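Local structure of metallo-beta-lactamase family protein (Thermus thermophilus, 2ZO4) at residues 212-215 with 216-220; 239-242 with 243-247; 291-294 with 295-299. The protein is a zinc-binding member of the metallo-beta-lactamase superfamily, probably a hydrolase whose substrate is not established. One frame throughout, in Å; residues are numbered along the deposited sequence.

Contact 1 (212-215 with 216-220)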
ATOM      1  N   LYS A 212       7.368 -10.791   6.734  1.00 10.56           N
ATOM      2  CA  LYS A 212       6.777 -11.488   7.880  1.00 10.82           C
ATOM      3  C   LYS A 212       5.464 -10.828   8.310  1.00 10.45           C
ATOM      4  O   LYS A 212       4.490 -11.518   8.592  1.00 10.49           O
ATOM      5  CB  LYS A 212       7.764 -11.551   9.053  1.00 10.49           C
ATOM      6  CG  LYS A 212       7.304 -12.444  10.216  1.00 11.83           C
ATOM      7  CD  LYS A 212       8.440 -12.722  11.195  1.00 12.12           C
ATOM      8  CE  LYS A 212       7.944 -13.554  12.374  1.00 16.19           C
ATOM      9  NZ  LYS A 212       9.058 -13.913  13.304  1.00 17.90           N
ATOM     10  N   ASP A 213       5.452  -9.496   8.358  1.00 10.51           N
ATOM     11  CA  ASP A 213       4.225  -8.720   8.582  1.00 10.63           C
ATOM     12  C   ASP A 213       3.166  -9.022   7.525  1.00 10.31           C
ATOM     13  O   ASP A 213       1.995  -9.198   7.847  1.00  9.78           O
ATOM     14  CB  ASP A 213       4.514  -7.216   8.529  1.00 10.70           C
ATOM     15  CG  ASP A 213       5.200  -6.694   9.775  1.00 11.79           C
ATOM     16  OD1 ASP A 213       5.016  -7.267  10.873  1.00 13.16           O
ATOM     17  OD2 ASP A 213       5.915  -5.679   9.647  1.00 13.27           O
ATOM     18  N   PHE A 214       3.594  -9.054   6.263  1.00 10.60           N
ATOM     19  CA  PHE A 214       2.692  -9.237   5.126  1.00 11.03           C
ATOM     20  C   PHE A 214       1.994 -10.582   5.180  1.00 10.99           C
ATOM     21  O   PHE A 214       0.793 -10.670   4.942  1.00 11.15           O
ATOM     22  CB  PHE A 214       3.440  -9.087   3.797  1.00 11.22           C
ATOM     23  CG  PHE A 214       2.546  -9.144   2.587  1.00 11.87           C
ATOM     24  CD1 PHE A 214       1.758  -8.046   2.233  1.00 12.19           C
ATOM     25  CD2 PHE A 214       2.496 -10.289   1.793  1.00 12.05           C
ATOM     26  CE1 PHE A 214       0.924  -8.096   1.109  1.00 11.96           C
ATOM     27  CE2 PHE A 214       1.666 -10.348   0.671  1.00 12.23           C
ATOM     28  CZ  PHE A 214       0.876  -9.251   0.333  1.00 11.86           C
ATOM     29  N   LEU A 215       2.754 -11.627   5.494  1.00 11.21           N
ATOM     30  CA  LEU A 215       2.211 -12.979   5.571  1.00 11.37           C
ATOM     31  C   LEU A 215       1.275 -13.155   6.773  1.00 11.64           C
ATOM     32  O   LEU A 215       0.279 -13.873   6.689  1.00 11.65           O
ATOM     33  CB  LEU A 215       3.339 -14.026   5.561  1.00 11.28           C
ATOM     34  CG  LEU A 215       4.204 -14.064   4.286  1.00 10.70           C
ATOM     35  CD1 LEU A 215       5.454 -14.925   4.471  1.00  9.59           C
ATOM     36  CD2 LEU A 215       3.405 -14.529   3.069  1.00 10.13           C
ATOM     37  N   ARG A 216       1.580 -12.485   7.882  1.00 11.92           N
ATOM     38  CA  ARG A 216       0.684 -12.506   9.039  1.00 12.24           C
ATOM     39  C   ARG A 216      -0.617 -11.751   8.739  1.00 11.72           C
ATOM     40  O   ARG A 216      -1.684 -12.130   9.220  1.00 11.35           O
ATOM     41  CB  ARG A 216       1.384 -11.941  10.278  1.00 12.86           C
ATOM     42  CG  ARG A 216       0.554 -11.986  11.550  1.00 15.95           C
ATOM     43  CD  ARG A 216       1.329 -12.607  12.701  1.00 20.81           C
ATOM     44  NE  ARG A 216       1.109 -14.052  12.795  1.00 23.67           N
ATOM     45  CZ  ARG A 216       0.228 -14.635  13.609  1.00 25.06           C
ATOM     46  NH1 ARG A 216      -0.536 -13.906  14.418  1.00 24.98           N
ATOM     47  NH2 ARG A 216       0.105 -15.957  13.614  1.00 25.74           N
ATOM     48  N   SER A 217      -0.517 -10.691   7.939  1.00 11.45           N
ATOM     49  CA  SER A 217      -1.688  -9.910   7.527  1.00 11.39           C
ATOM     50  C   SER A 217      -2.614 -10.727   6.628  1.00 11.74           C
ATOM     51  O   SER A 217      -3.830 -10.674   6.780  1.00 11.55           O
ATOM     52  CB  SER A 217      -1.264  -8.613   6.835  1.00 10.97           C
ATOM     53  OG  SER A 217      -0.594  -7.761   7.745  1.00  9.93           O
ATOM     54  N   LEU A 218      -2.024 -11.488   5.706  1.00 12.52           N
ATOM     55  CA  LEU A 218      -2.769 -12.420   4.853  1.00 13.37           C
ATOM     56  C   LEU A 218      -3.510 -13.470   5.678  1.00 14.14           C
ATOM     57  O   LEU A 218      -4.654 -13.798   5.372  1.00 14.48           O
ATOM     58  CB  LEU A 218      -1.841 -13.114   3.852  1.00 13.09           C
ATOM     59  CG  LEU A 218      -1.056 -12.304   2.816  1.00 13.17           C
ATOM     60  CD1 LEU A 218      -0.122 -13.227   2.045  1.00 12.86           C
ATOM     61  CD2 LEU A 218      -1.975 -11.538   1.865  1.00 12.80           C
ATOM     62  N   ASP A 219      -2.852 -13.994   6.713  1.00 15.09           N
ATOM     63  CA  ASP A 219      -3.476 -14.923   7.661  1.00 16.11           C
ATOM     64  C   ASP A 219      -4.694 -14.294   8.326  1.00 16.40           C
ATOM     65  O   ASP A 219      -5.754 -14.915   8.398  1.00 16.54           O
ATOM     66  CB  ASP A 219      -2.478 -15.345   8.745  1.00 16.76           C
ATOM     67  CG  ASP A 219      -1.581 -16.496   8.319  1.00 18.76           C
ATOM     68  OD1 ASP A 219      -2.076 -17.467   7.703  1.00 21.15           O
ATOM     69  OD2 ASP A 219      -0.368 -16.435   8.619  1.00 21.71           O
ATOM     70  N   ARG A 220      -4.526 -13.059   8.806  1.00 16.74           N
ATOM     71  CA  ARG A 220      -5.588 -12.303   9.473  1.00 17.28           C
ATOM     72  C   ARG A 220      -6.793 -12.126   8.546  1.00 17.39           C
ATOM     73  O   ARG A 220      -7.926 -12.390   8.946  1.00 17.55           O
ATOM     74  CB  ARG A 220      -5.054 -10.940   9.941  1.00 17.29           C
ATOM     75  CG  ARG A 220      -5.874 -10.251  11.031  1.00 18.24           C
ATOM     76  CD  ARG A 220      -6.620  -9.023  10.506  1.00 20.43           C
ATOM     77  NE  ARG A 220      -7.327  -8.315  11.576  1.00 20.99           N
ATOM     78  CZ  ARG A 220      -6.836  -7.290  12.273  1.00 21.41           C
ATOM     79  NH1 ARG A 220      -5.621  -6.814  12.024  1.00 21.32           N
ATOM     80  NH2 ARG A 220      -7.573  -6.728  13.226  1.00 20.73           N
TER
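Leu218 lies across the ring of Phe214 one helical turn earlier: its CG sits over one face, and its CD1 comes within 3.7 Å of Phe214 CE2. The other methyl, CD2, reaches Phe214 CZ at 4.0 Å. CD1 also meets Leu215 CD2 at 3.9 Å, roughly at right angles to its approach to the ring. With CG anti to the backbone N (chi1 -175°), the Phe214 ring is carried forward, beside its own carbonyl carbon, to Leu218. Beneath the side chains run the i to i+4 bonds of helix 210-222, among them Leu218 N to Phe214 O at 3.0 Å. Asp213 O receives Ser217 N at 2.9 Å, with Ser217 OG also 3.0 Å away; that hydroxyl has Pro169 O as a competing acceptor. Farther out, the Phe214 ring meets His251 of helix 240-261 at a steep angle. Asp219 forms a salt bridge with Lys248 of the same helix. Helix 210-222 is the crossover of the beta-alpha-beta unit between strands 185-189 and 228-231. With its side chain about 4 Å from that of the zinc ligand His171, Phe214 is probably a second-shell neighbour of the metal site, its ring backed by Leu218 through purely apolar contact.

Contact 2 (239-242 with 243-247)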
ATOM      1  N   ASP A 239     -13.677 -14.616  -3.324  1.00 15.43           N
ATOM      2  CA  ASP A 239     -13.272 -15.497  -2.231  1.00 15.36           C
ATOM      3  C   ASP A 239     -11.988 -14.967  -1.585  1.00 15.17           C
ATOM      4  O   ASP A 239     -10.885 -15.171  -2.097  1.00 14.81           O
ATOM      5  CB  ASP A 239     -13.102 -16.945  -2.718  1.00 15.55           C
ATOM      6  CG  ASP A 239     -13.015 -17.953  -1.564  1.00 16.11           C
ATOM      7  OD1 ASP A 239     -12.473 -17.611  -0.491  1.00 16.01           O
ATOM      8  OD2 ASP A 239     -13.483 -19.099  -1.739  1.00 16.83           O
ATOM      9  N   VAL A 240     -12.156 -14.287  -0.453  1.00 15.06           N
ATOM     10  CA  VAL A 240     -11.058 -13.603   0.225  1.00 15.14           C
ATOM     11  C   VAL A 240     -10.052 -14.588   0.830  1.00 15.32           C
ATOM     12  O   VAL A 240      -8.844 -14.398   0.688  1.00 15.11           O
ATOM     13  CB  VAL A 240     -11.588 -12.605   1.292  1.00 15.07           C
ATOM     14  CG1 VAL A 240     -10.442 -11.992   2.101  1.00 14.92           C
ATOM     15  CG2 VAL A 240     -12.405 -11.511   0.628  1.00 14.98           C
ATOM     16  N   ARG A 241     -10.553 -15.641   1.480  1.00 15.68           N
ATOM     17  CA  ARG A 241      -9.691 -16.672   2.063  1.00 16.37           C
ATOM     18  C   ARG A 241      -8.839 -17.337   0.990  1.00 16.36           C
ATOM     19  O   ARG A 241      -7.643 -17.568   1.196  1.00 16.38           O
ATOM     20  CB  ARG A 241     -10.502 -17.735   2.826  1.00 16.27           C
ATOM     21  CG  ARG A 241      -9.633 -18.851   3.426  1.00 17.10           C
ATOM     22  CD  ARG A 241     -10.438 -19.991   4.070  1.00 17.42           C
ATOM     23  NE  ARG A 241     -11.098 -19.591   5.314  1.00 19.60           N
ATOM     24  CZ  ARG A 241     -10.513 -19.546   6.511  1.00 20.99           C
ATOM     25  NH1 ARG A 241      -9.231 -19.869   6.657  1.00 21.65           N
ATOM     26  NH2 ARG A 241     -11.215 -19.163   7.569  1.00 20.93           N
ATOM     27  N   GLN A 242      -9.459 -17.624  -0.155  1.00 16.50           N
ATOM     28  CA  GLN A 242      -8.784 -18.298  -1.263  1.00 16.91           C
ATOM     29  C   GLN A 242      -7.643 -17.459  -1.814  1.00 16.27           C
ATOM     30  O   GLN A 242      -6.541 -17.969  -1.998  1.00 16.35           O
ATOM     31  CB  GLN A 242      -9.772 -18.651  -2.380  1.00 16.77           C
ATOM     32  CG  GLN A 242      -9.168 -19.447  -3.526  1.00 18.00           C
ATOM     33  CD  GLN A 242     -10.165 -19.727  -4.637  1.00 18.44           C
ATOM     34  OE1 GLN A 242     -11.288 -20.170  -4.386  1.00 21.51           O
ATOM     35  NE2 GLN A 242      -9.757 -19.468  -5.876  1.00 19.87           N
ATOM     36  N   ARG A 243      -7.903 -16.179  -2.069  1.00 15.89           N
ATOM     37  CA  ARG A 243      -6.858 -15.281  -2.566  1.00 15.91           C
ATOM     38  C   ARG A 243      -5.723 -15.081  -1.551  1.00 15.64           C
ATOM     39  O   ARG A 243      -4.552 -15.053  -1.927  1.00 15.60           O
ATOM     40  CB  ARG A 243      -7.439 -13.930  -3.003  1.00 15.70           C
ATOM     41  CG  ARG A 243      -6.447 -13.021  -3.741  1.00 16.26           C
ATOM     42  CD  ARG A 243      -5.805 -13.728  -4.940  1.00 16.42           C
ATOM     43  NE  ARG A 243      -4.717 -12.945  -5.522  1.00 15.88           N
ATOM     44  CZ  ARG A 243      -3.694 -13.458  -6.202  1.00 16.65           C
ATOM     45  NH1 ARG A 243      -3.599 -14.771  -6.398  1.00 16.57           N
ATOM     46  NH2 ARG A 243      -2.758 -12.653  -6.686  1.00 16.65           N
ATOM     47  N   ALA A 244      -6.080 -14.947  -0.276  1.00 15.64           N
ATOM     48  CA  ALA A 244      -5.094 -14.831   0.804  1.00 15.83           C
ATOM     49  C   ALA A 244      -4.192 -16.069   0.870  1.00 15.91           C
ATOM     50  O   ALA A 244      -2.979 -15.953   1.045  1.00 15.84           O
ATOM     51  CB  ALA A 244      -5.785 -14.604   2.131  1.00 15.69           C
ATOM     52  N   GLU A 245      -4.793 -17.247   0.713  1.00 16.03           N
ATOM     53  CA  GLU A 245      -4.034 -18.494   0.661  1.00 16.28           C
ATOM     54  C   GLU A 245      -3.172 -18.592  -0.597  1.00 15.94           C
ATOM     55  O   GLU A 245      -2.066 -19.119  -0.542  1.00 16.01           O
ATOM     56  CB  GLU A 245      -4.954 -19.718   0.787  1.00 16.52           C
ATOM     57  CG  GLU A 245      -5.538 -19.931   2.193  1.00 18.28           C
ATOM     58  CD  GLU A 245      -4.473 -20.090   3.277  1.00 21.19           C
ATOM     59  OE1 GLU A 245      -3.490 -20.838   3.059  1.00 22.73           O
ATOM     60  OE2 GLU A 245      -4.626 -19.472   4.356  1.00 22.08           O
ATOM     61  N   GLU A 246      -3.679 -18.076  -1.717  1.00 15.53           N
ATOM     62  CA  GLU A 246      -2.917 -18.024  -2.970  1.00 15.56           C
ATOM     63  C   GLU A 246      -1.684 -17.117  -2.876  1.00 15.29           C
ATOM     64  O   GLU A 246      -0.630 -17.442  -3.419  1.00 15.20           O
ATOM     65  CB  GLU A 246      -3.808 -17.577  -4.136  1.00 15.47           C
ATOM     66  CG  GLU A 246      -4.749 -18.663  -4.662  1.00 15.75           C
ATOM     67  CD  GLU A 246      -5.795 -18.142  -5.642  1.00 16.21           C
ATOM     68  OE1 GLU A 246      -5.761 -16.946  -6.020  1.00 16.53           O
ATOM     69  OE2 GLU A 246      -6.666 -18.945  -6.041  1.00 18.31           O
ATOM     70  N   LEU A 247      -1.822 -15.987  -2.187  1.00 15.07           N
ATOM     71  CA  LEU A 247      -0.714 -15.038  -2.029  1.00 14.92           C
ATOM     72  C   LEU A 247       0.339 -15.548  -1.053  1.00 14.97           C
ATOM     73  O   LEU A 247       1.525 -15.248  -1.193  1.00 14.82           O
ATOM     74  CB  LEU A 247      -1.231 -13.662  -1.606  1.00 14.87           C
ATOM     75  CG  LEU A 247      -1.926 -12.860  -2.708  1.00 14.68           C
ATOM     76  CD1 LEU A 247      -2.630 -11.637  -2.133  1.00 14.99           C
ATOM     77  CD2 LEU A 247      -0.937 -12.457  -3.788  1.00 14.21           C
TER
HETATM   78  O   HOH W   1      -7.175 -20.855   5.144  1.00 30.50           O
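Gln242 and Glu246 meet through their side-chain ends one helical turn apart, with the amide and carboxylate planes turned 59° against each other. From CB, Gln242 runs out extended, CG anti to the backbone N (chi1 -176°). Its CG passes 3.6 Å from Glu246 OE2, and at the tip NE2 donates to that same oxygen at 3.1 Å. The acceptor lies in the amide plane, but NE2 approaches from above the carboxylate plane. The other oxygen, Glu246 OE1, takes Arg243 NH1 at 3.1 Å on its anti side in a salt bridge, so an amide and a guanidinium hold the two ends of one carboxylate. These residues form the first turns of helix 240-261. Asp239 is its N-cap: OD1 accepts Gln242 N at 3.0 Å, while Asp239 O takes Arg243 N at 3.1 Å to start the i to i+4 series. Leu247 CD2 sits over one face of the Arg243 guanidinium, 3.4 Å above its plane but displaced toward the rim, near NH2. The same guanidinium group is held from outside by Leu193 O, which accepts from NE. Around the helix, a water accepts from Arg241 NH1 at 2.7 Å and donates weakly to Glu245 OE2, bridging two opposite charges that do not touch. Arg241 NH1 also forms a salt bridge with Asp223, just beyond helix 210-222.

Contact 3 (291-294 with 295-299)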
ATOM      1  N   GLU A 291      11.267  -5.312  -3.141  1.00 14.64           N
ATOM      2  CA  GLU A 291      10.626  -6.617  -2.933  1.00 14.82           C
ATOM      3  C   GLU A 291      11.661  -7.719  -2.746  1.00 13.93           C
ATOM      4  O   GLU A 291      11.536  -8.554  -1.847  1.00 13.62           O
ATOM      5  CB  GLU A 291       9.712  -6.972  -4.112  1.00 15.20           C
ATOM      6  CG  GLU A 291       8.219  -6.737  -3.872  1.00 18.71           C
ATOM      7  CD  GLU A 291       7.382  -8.023  -3.846  1.00 21.63           C
ATOM      8  OE1 GLU A 291       7.955  -9.134  -3.810  1.00 24.31           O
ATOM      9  OE2 GLU A 291       6.140  -7.918  -3.864  1.00 22.76           O
ATOM     10  N   THR A 292      12.674  -7.717  -3.610  1.00 13.20           N
ATOM     11  CA  THR A 292      13.769  -8.687  -3.543  1.00 12.71           C
ATOM     12  C   THR A 292      14.530  -8.566  -2.220  1.00 12.35           C
ATOM     13  O   THR A 292      14.871  -9.576  -1.604  1.00 11.99           O
ATOM     14  CB  THR A 292      14.730  -8.536  -4.742  1.00 12.67           C
ATOM     15  OG1 THR A 292      13.980  -8.617  -5.962  1.00 12.31           O
ATOM     16  CG2 THR A 292      15.795  -9.628  -4.736  1.00 13.09           C
ATOM     17  N   LEU A 293      14.770  -7.330  -1.791  1.00 11.83           N
ATOM     18  CA  LEU A 293      15.433  -7.059  -0.521  1.00 11.69           C
ATOM     19  C   LEU A 293      14.620  -7.567   0.673  1.00 11.29           C
ATOM     20  O   LEU A 293      15.179  -8.146   1.605  1.00 11.22           O
ATOM     21  CB  LEU A 293      15.737  -5.561  -0.382  1.00 11.69           C
ATOM     22  CG  LEU A 293      16.500  -5.081   0.861  1.00 11.90           C
ATOM     23  CD1 LEU A 293      17.759  -5.908   1.115  1.00 12.84           C
ATOM     24  CD2 LEU A 293      16.848  -3.613   0.710  1.00 11.98           C
ATOM     25  N   ALA A 294      13.306  -7.347   0.630  1.00 10.82           N
ATOM     26  CA  ALA A 294      12.379  -7.845   1.651  1.00 10.50           C
ATOM     27  C   ALA A 294      12.424  -9.367   1.797  1.00 10.35           C
ATOM     28  O   ALA A 294      12.363  -9.895   2.910  1.00 10.03           O
ATOM     29  CB  ALA A 294      10.957  -7.397   1.334  1.00  9.96           C
ATOM     30  N   HIS A 295      12.506 -10.064   0.667  1.00 10.06           N
ATOM     31  CA  HIS A 295      12.568 -11.520   0.667  1.00 10.40           C
ATOM     32  C   HIS A 295      13.914 -12.033   1.176  1.00 10.53           C
ATOM     33  O   HIS A 295      13.966 -13.022   1.907  1.00 10.62           O
ATOM     34  CB  HIS A 295      12.254 -12.074  -0.721  1.00 10.28           C
ATOM     35  CG  HIS A 295      10.795 -12.054  -1.057  1.00 10.79           C
ATOM     36  ND1 HIS A 295      10.107 -10.886  -1.310  1.00 11.59           N
ATOM     37  CD2 HIS A 295       9.892 -13.055  -1.168  1.00 10.67           C
ATOM     38  CE1 HIS A 295       8.843 -11.170  -1.570  1.00 11.56           C
ATOM     39  NE2 HIS A 295       8.685 -12.479  -1.487  1.00 11.76           N
ATOM     40  N   LEU A 296      14.993 -11.353   0.787  1.00 10.50           N
ATOM     41  CA  LEU A 296      16.332 -11.680   1.272  1.00 10.86           C
ATOM     42  C   LEU A 296      16.463 -11.521   2.791  1.00 10.90           C
ATOM     43  O   LEU A 296      17.080 -12.355   3.455  1.00 10.99           O
ATOM     44  CB  LEU A 296      17.384 -10.825   0.564  1.00 10.69           C
ATOM     45  CG  LEU A 296      17.719 -11.202  -0.885  1.00 10.71           C
ATOM     46  CD1 LEU A 296      18.350 -10.020  -1.603  1.00  9.72           C
ATOM     47  CD2 LEU A 296      18.629 -12.436  -0.931  1.00 10.59           C
ATOM     48  N   GLU A 297      15.885 -10.455   3.334  1.00 11.16           N
ATOM     49  CA  GLU A 297      15.976 -10.188   4.771  1.00 11.55           C
ATOM     50  C   GLU A 297      15.089 -11.123   5.592  1.00 11.67           C
ATOM     51  O   GLU A 297      15.388 -11.420   6.752  1.00 11.81           O
ATOM     52  CB  GLU A 297      15.701  -8.712   5.077  1.00 11.56           C
ATOM     53  CG  GLU A 297      16.880  -7.791   4.723  1.00 11.75           C
ATOM     54  CD  GLU A 297      18.163  -8.149   5.478  1.00 11.96           C
ATOM     55  OE1 GLU A 297      18.269  -7.808   6.671  1.00 12.62           O
ATOM     56  OE2 GLU A 297      19.069  -8.765   4.880  1.00 11.26           O
ATOM     57  N   TYR A 298      14.008 -11.595   4.974  1.00 11.63           N
ATOM     58  CA  TYR A 298      13.171 -12.637   5.553  1.00 11.95           C
ATOM     59  C   TYR A 298      13.959 -13.948   5.663  1.00 12.08           C
ATOM     60  O   TYR A 298      13.931 -14.616   6.702  1.00 11.71           O
ATOM     61  CB  TYR A 298      11.918 -12.833   4.695  1.00 11.96           C
ATOM     62  CG  TYR A 298      10.937 -13.853   5.231  1.00 12.32           C
ATOM     63  CD1 TYR A 298       9.909 -13.471   6.090  1.00 11.44           C
ATOM     64  CD2 TYR A 298      11.026 -15.196   4.862  1.00 12.41           C
ATOM     65  CE1 TYR A 298       9.007 -14.398   6.578  1.00 12.47           C
ATOM     66  CE2 TYR A 298      10.123 -16.136   5.347  1.00 12.92           C
ATOM     67  CZ  TYR A 298       9.119 -15.729   6.200  1.00 12.98           C
ATOM     68  OH  TYR A 298       8.218 -16.649   6.676  1.00 13.50           O
ATOM     69  N   LEU A 299      14.659 -14.297   4.586  1.00 12.22           N
ATOM     70  CA  LEU A 299      15.474 -15.511   4.540  1.00 12.75           C
ATOM     71  C   LEU A 299      16.663 -15.446   5.494  1.00 13.29           C
ATOM     72  O   LEU A 299      17.033 -16.456   6.097  1.00 13.35           O
ATOM     73  CB  LEU A 299      15.961 -15.788   3.115  1.00 12.48           C
ATOM     74  CG  LEU A 299      14.911 -16.228   2.084  1.00 12.41           C
ATOM     75  CD1 LEU A 299      15.523 -16.308   0.698  1.00 11.52           C
ATOM     76  CD2 LEU A 299      14.269 -17.556   2.466  1.00 12.67           C
TER
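Glu291 O is gripped twice by His295, by the ring at ND1 (2.8 Å) and by the backbone N (3.1 Å), the two donors coming from opposite faces of the carbonyl plane. The backbone N makes the helical bond; the ring adds a second one, with the oxygen at the ring edge near its plane and ND1 standing 40° above the carbonyl plane. A chi1 of -77° keeps the imidazole beside its own N and turned back toward residue 291. With ND1 as donor here and NE2 bonded to His251 ND1, both ring nitrogens are engaged and the rotation is fixed. The Glu291 carboxylate runs alongside, its plane 12° from that of the ring, and OE1 lies 3.2 Å from His295 CE1. OE1 is buried with no hydrogen-bond partner in the model, whereas OE2 accepts from Val200 N. A carboxylate this close might favour a positively charged ring, though the NE2 bond to His251 does not settle where its proton lies. Around the helix, the Thr292 and Leu296 side chains lie side by side, CG2 4.1 Å from CD1, as do Leu293 and Glu297, CD1 4.2 Å from CG. Glu297 ends on Tyr314 of strand 313-316. Helix 286-301, in the C-terminal domain, packs Thr292 on helix 268-275, sets His295 against helices 210-222 and 240-261, and lays Tyr298 across Leu211 and Leu215.

How the contacts relate
From the N terminus the contacts come in series, each confined to one helix; none closes a long loop, and none nests in or crosses another. Contact 1 lies on the helix linking strands 185-189 and 228-231. After the second of these strands the chain enters contact 2, the start of helix 240-261, where Ala244 CB and Leu247 CB pack on Leu218 of contact 1. Contact 3 comes last, in helix 286-301, and Tyr298 rests on Lys212 and Leu215 of contact 1. Contacts 2 and 3 do not touch, their nearest atoms being about 8 Å apart. Helix 210-222 touches both, while farther along, helix 240-261 packs directly on helix 286-301, joining the metallo-beta-lactamase part to the C-terminal helices.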